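Putative secreted glycosylhydrolase (Parabacteroides distasonis ATCC 8503, PDB 3IMM) is a putative secreted glycoside hydrolase of the 3-keto-disaccharide hydrolase family, so it probably cleaves glycosidic bonds, though its substrate is not established. Local coordinates at residues I82-D87 against S189-R194. Numbering follows the deposited sequence.
Sequences IQIADD and SLIWFR. With NA (sodium ion), chain D.
Ile84 meets Ile191 and Phe193 in a small, purely apolar contact. Its branch methyl CG2 lies 3.4 Å from Ile191 CD1, closer than carbons normally pack. The two isoleucine side chains run nearly perpendicular. Ile191 reaches over in an extended form, with CG1 anti to the backbone N (chi1 -172°) and the chain straight on to CD1. The other branch of Ile84 serves the ring: its CD1 sits 4.0 Å from Phe193 CE1, meeting the rim of the ring close to level with it. That same methyl is also 4.1 Å from Ile191 CD1. No hydrogen bond joins the segments, and the nearest CA atoms, those of Ile84 and Ile191, are 9.2 Å apart. Phe55 of strand 49-57 touches both Ile84 and Phe193, extending the apolar cluster.

Gln83, the residue before Ile84, starts its side chain from the opposite face of the strand. The chain then bends, and OE1 binds the sodium ion at 2.4 Å. Asn62, Ser63 and Glu81 supply the other protein ligands. Gln83 NE2 donates to Glu99 O, which helps fix the amide's rotation.

Strand 80-85 edges one antiparallel sheet, and strand 191-200 belongs to the other. Side chains meeting between two such sheets are characteristic of the beta-sandwich of the concanavalin-like fold, here with a sodium site alongside the edge strand.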
ATOM      1  N   ILE A  82      -2.689   1.501   0.796  1.00 26.70           N
ATOM      2  CA  ILE A  82      -2.834   1.593  -0.631  1.00 27.04           C
ATOM      3  C   ILE A  82      -2.904   0.164  -1.148  1.00 28.45           C
ATOM      4  O   ILE A  82      -1.954  -0.596  -1.038  1.00 24.35           O
ATOM      5  CB  ILE A  82      -1.685   2.338  -1.322  1.00 25.07           C
ATOM      6  CG1 ILE A  82      -1.585   3.802  -0.840  1.00 29.37           C
ATOM      7  CG2 ILE A  82      -1.981   2.345  -2.864  1.00 22.40           C
ATOM      8  CD1 ILE A  82      -1.038   4.039   0.566  1.00 27.02           C
ATOM      9  N   GLN A  83      -4.074  -0.190  -1.666  1.00 28.07           N
ATOM     10  CA  GLN A  83      -4.323  -1.533  -2.168  1.00 28.36           C
ATOM     11  C   GLN A  83      -3.454  -1.893  -3.374  1.00 28.77           C
ATOM     12  O   GLN A  83      -3.321  -1.112  -4.321  1.00 26.35           O
ATOM     13  CB  GLN A  83      -5.783  -1.616  -2.605  1.00 28.08           C
ATOM     14  CG  GLN A  83      -6.253  -2.960  -3.103  1.00 29.30           C
ATOM     15  CD  GLN A  83      -6.457  -3.972  -2.020  1.00 32.78           C
ATOM     16  OE1 GLN A  83      -5.979  -3.807  -0.902  1.00 33.27           O
ATOM     17  NE2 GLN A  83      -7.194  -5.027  -2.337  1.00 29.62           N
ATOM     18  N   ILE A  84      -2.933  -3.114  -3.364  1.00 30.25           N
ATOM     19  CA  ILE A  84      -2.310  -3.716  -4.539  1.00 30.74           C
ATOM     20  C   ILE A  84      -3.059  -4.987  -4.800  1.00 31.91           C
ATOM     21  O   ILE A  84      -3.209  -5.810  -3.906  1.00 33.29           O
ATOM     22  CB  ILE A  84      -0.810  -4.056  -4.343  1.00 32.20           C
ATOM     23  CG1 ILE A  84       0.012  -2.808  -4.204  1.00 34.47           C
ATOM     24  CG2 ILE A  84      -0.287  -4.826  -5.552  1.00 29.70           C
ATOM     25  CD1 ILE A  84       1.447  -3.073  -3.847  1.00 31.81           C
ATOM     26  N   ALA A  85      -3.567  -5.143  -6.014  1.00 31.12           N
ATOM     27  CA  ALA A  85      -4.415  -6.268  -6.312  1.00 30.84           C
ATOM     28  C   ALA A  85      -4.355  -6.613  -7.779  1.00 29.01           C
ATOM     29  O   ALA A  85      -4.183  -5.752  -8.635  1.00 28.30           O
ATOM     30  CB  ALA A  85      -5.894  -5.988  -5.882  1.00 31.13           C
ATOM     31  N   ASP A  86      -4.525  -7.895  -8.048  1.00 30.66           N
ATOM     32  CA  ASP A  86      -4.774  -8.383  -9.405  1.00 31.26           C
ATOM     33  C   ASP A  86      -6.206  -8.126  -9.838  1.00 31.34           C
ATOM     34  O   ASP A  86      -7.067  -8.966  -9.673  1.00 29.80           O
ATOM     35  CB  ASP A  86      -4.495  -9.896  -9.500  1.00 32.10           C
ATOM     36  CG  ASP A  86      -4.835 -10.459 -10.864  1.00 29.91           C
ATOM     37  OD1 ASP A  86      -4.816  -9.671 -11.844  1.00 30.11           O
ATOM     38  OD2 ASP A  86      -5.117 -11.673 -10.964  1.00 31.11           O
ATOM     39  N   ASP A  87      -6.451  -6.967 -10.433  1.00 29.86           N
ATOM     40  CA  ASP A  87      -7.783  -6.610 -10.904  1.00 30.40           C
ATOM     41  C   ASP A  87      -8.328  -7.555 -12.006  1.00 28.31           C
ATOM     42  O   ASP A  87      -9.491  -7.473 -12.369  1.00 28.77           O
ATOM     43  CB  ASP A  87      -7.768  -5.165 -11.455  1.00 28.17           C
ATOM     44  CG  ASP A  87      -7.637  -4.125 -10.383  1.00 30.13           C
ATOM     45  OD1 ASP A  87      -7.543  -4.485  -9.215  1.00 30.98           O
ATOM     46  OD2 ASP A  87      -7.619  -2.919 -10.692  1.00 31.01           O
ATOM     47  N   SER A 189      -1.251 -16.753  -3.572  1.00 36.03           N
ATOM     48  CA  SER A 189      -0.851 -15.734  -4.552  1.00 36.29           C
ATOM     49  C   SER A 189       0.369 -14.985  -4.029  1.00 36.20           C
ATOM     50  O   SER A 189       0.365 -14.466  -2.900  1.00 36.37           O
ATOM     51  CB  SER A 189      -1.992 -14.762  -4.815  1.00 36.34           C
ATOM     52  OG  SER A 189      -3.111 -15.453  -5.337  1.00 33.98           O
ATOM     53  N   LEU A 190       1.428 -14.962  -4.828  1.00 33.80           N
ATOM     54  CA  LEU A 190       2.624 -14.245  -4.438  1.00 32.91           C
ATOM     55  C   LEU A 190       2.543 -12.803  -4.928  1.00 31.95           C
ATOM     56  O   LEU A 190       1.661 -12.421  -5.701  1.00 28.16           O
ATOM     57  CB  LEU A 190       3.865 -14.929  -4.984  1.00 32.72           C
ATOM     58  CG  LEU A 190       3.997 -16.453  -4.798  1.00 35.60           C
ATOM     59  CD1 LEU A 190       5.416 -16.896  -5.263  1.00 37.28           C
ATOM     60  CD2 LEU A 190       3.758 -16.875  -3.364  1.00 35.31           C
ATOM     61  N   ILE A 191       3.458 -12.003  -4.409  1.00 31.71           N
ATOM     62  CA  ILE A 191       3.687 -10.646  -4.853  1.00 28.88           C
ATOM     63  C   ILE A 191       5.199 -10.398  -4.747  1.00 28.43           C
ATOM     64  O   ILE A 191       5.856 -10.941  -3.867  1.00 30.32           O
ATOM     65  CB  ILE A 191       2.822  -9.618  -4.043  1.00 28.96           C
ATOM     66  CG1 ILE A 191       2.961  -8.231  -4.702  1.00 30.36           C
ATOM     67  CG2 ILE A 191       3.233  -9.603  -2.602  1.00 28.40           C
ATOM     68  CD1 ILE A 191       1.937  -7.136  -4.295  1.00 30.75           C
ATOM     69  N   TRP A 192       5.760  -9.664  -5.710  1.00 29.94           N
ATOM     70  CA  TRP A 192       7.165  -9.322  -5.753  1.00 28.34           C
ATOM     71  C   TRP A 192       7.336  -7.823  -5.822  1.00 29.84           C
ATOM     72  O   TRP A 192       6.621  -7.150  -6.579  1.00 26.34           O
ATOM     73  CB  TRP A 192       7.805  -9.937  -7.003  1.00 28.90           C
ATOM     74  CG  TRP A 192       7.786 -11.454  -7.041  1.00 29.74           C
ATOM     75  CD1 TRP A 192       8.758 -12.272  -6.592  1.00 30.25           C
ATOM     76  CD2 TRP A 192       6.762 -12.309  -7.570  1.00 29.29           C
ATOM     77  NE1 TRP A 192       8.431 -13.591  -6.817  1.00 32.27           N
ATOM     78  CE2 TRP A 192       7.206 -13.638  -7.417  1.00 32.58           C
ATOM     79  CE3 TRP A 192       5.513 -12.081  -8.158  1.00 28.93           C
ATOM     80  CZ2 TRP A 192       6.445 -14.740  -7.820  1.00 32.74           C
ATOM     81  CZ3 TRP A 192       4.769 -13.171  -8.571  1.00 27.57           C
ATOM     82  CH2 TRP A 192       5.238 -14.488  -8.394  1.00 29.51           C
ATOM     83  N   PHE A 193       8.315  -7.304  -5.069  1.00 28.56           N
ATOM     84  CA  PHE A 193       8.634  -5.895  -5.111  1.00 28.54           C
ATOM     85  C   PHE A 193      10.075  -5.602  -5.531  1.00 29.58           C
ATOM     86  O   PHE A 193      11.009  -6.417  -5.314  1.00 29.81           O
ATOM     87  CB  PHE A 193       8.420  -5.240  -3.758  1.00 31.69           C
ATOM     88  CG  PHE A 193       7.084  -5.521  -3.123  1.00 27.83           C
ATOM     89  CD1 PHE A 193       6.006  -4.700  -3.340  1.00 29.99           C
ATOM     90  CD2 PHE A 193       6.954  -6.612  -2.245  1.00 29.97           C
ATOM     91  CE1 PHE A 193       4.819  -4.949  -2.716  1.00 29.68           C
ATOM     92  CE2 PHE A 193       5.765  -6.872  -1.616  1.00 29.05           C
ATOM     93  CZ  PHE A 193       4.685  -6.041  -1.858  1.00 29.79           C
ATOM     94  N   ARG A 194      10.272  -4.424  -6.110  1.00 30.04           N
ATOM     95  CA  ARG A 194      11.616  -3.961  -6.411  1.00 29.93           C
ATOM     96  C   ARG A 194      11.698  -2.474  -6.609  1.00 29.51           C
ATOM     97  O   ARG A 194      10.685  -1.785  -6.725  1.00 28.42           O
ATOM     98  CB  ARG A 194      12.242  -4.667  -7.606  1.00 31.17           C
ATOM     99  CG  ARG A 194      11.647  -4.293  -8.839  1.00 33.39           C
ATOM    100  CD  ARG A 194      12.406  -4.808 -10.072  1.00 30.63           C
ATOM    101  NE  ARG A 194      11.663  -4.168 -11.139  1.00 27.65           N
ATOM    102  CZ  ARG A 194      11.455  -4.611 -12.361  1.00 28.96           C
ATOM    103  NH1 ARG A 194      11.994  -5.723 -12.778  1.00 30.94           N
ATOM    104  NH2 ARG A 194      10.692  -3.876 -13.179  1.00 32.18           N
TER
HETATM  105 NA    NA D   4      -4.796  -5.375   0.492  1.00 39.63          NA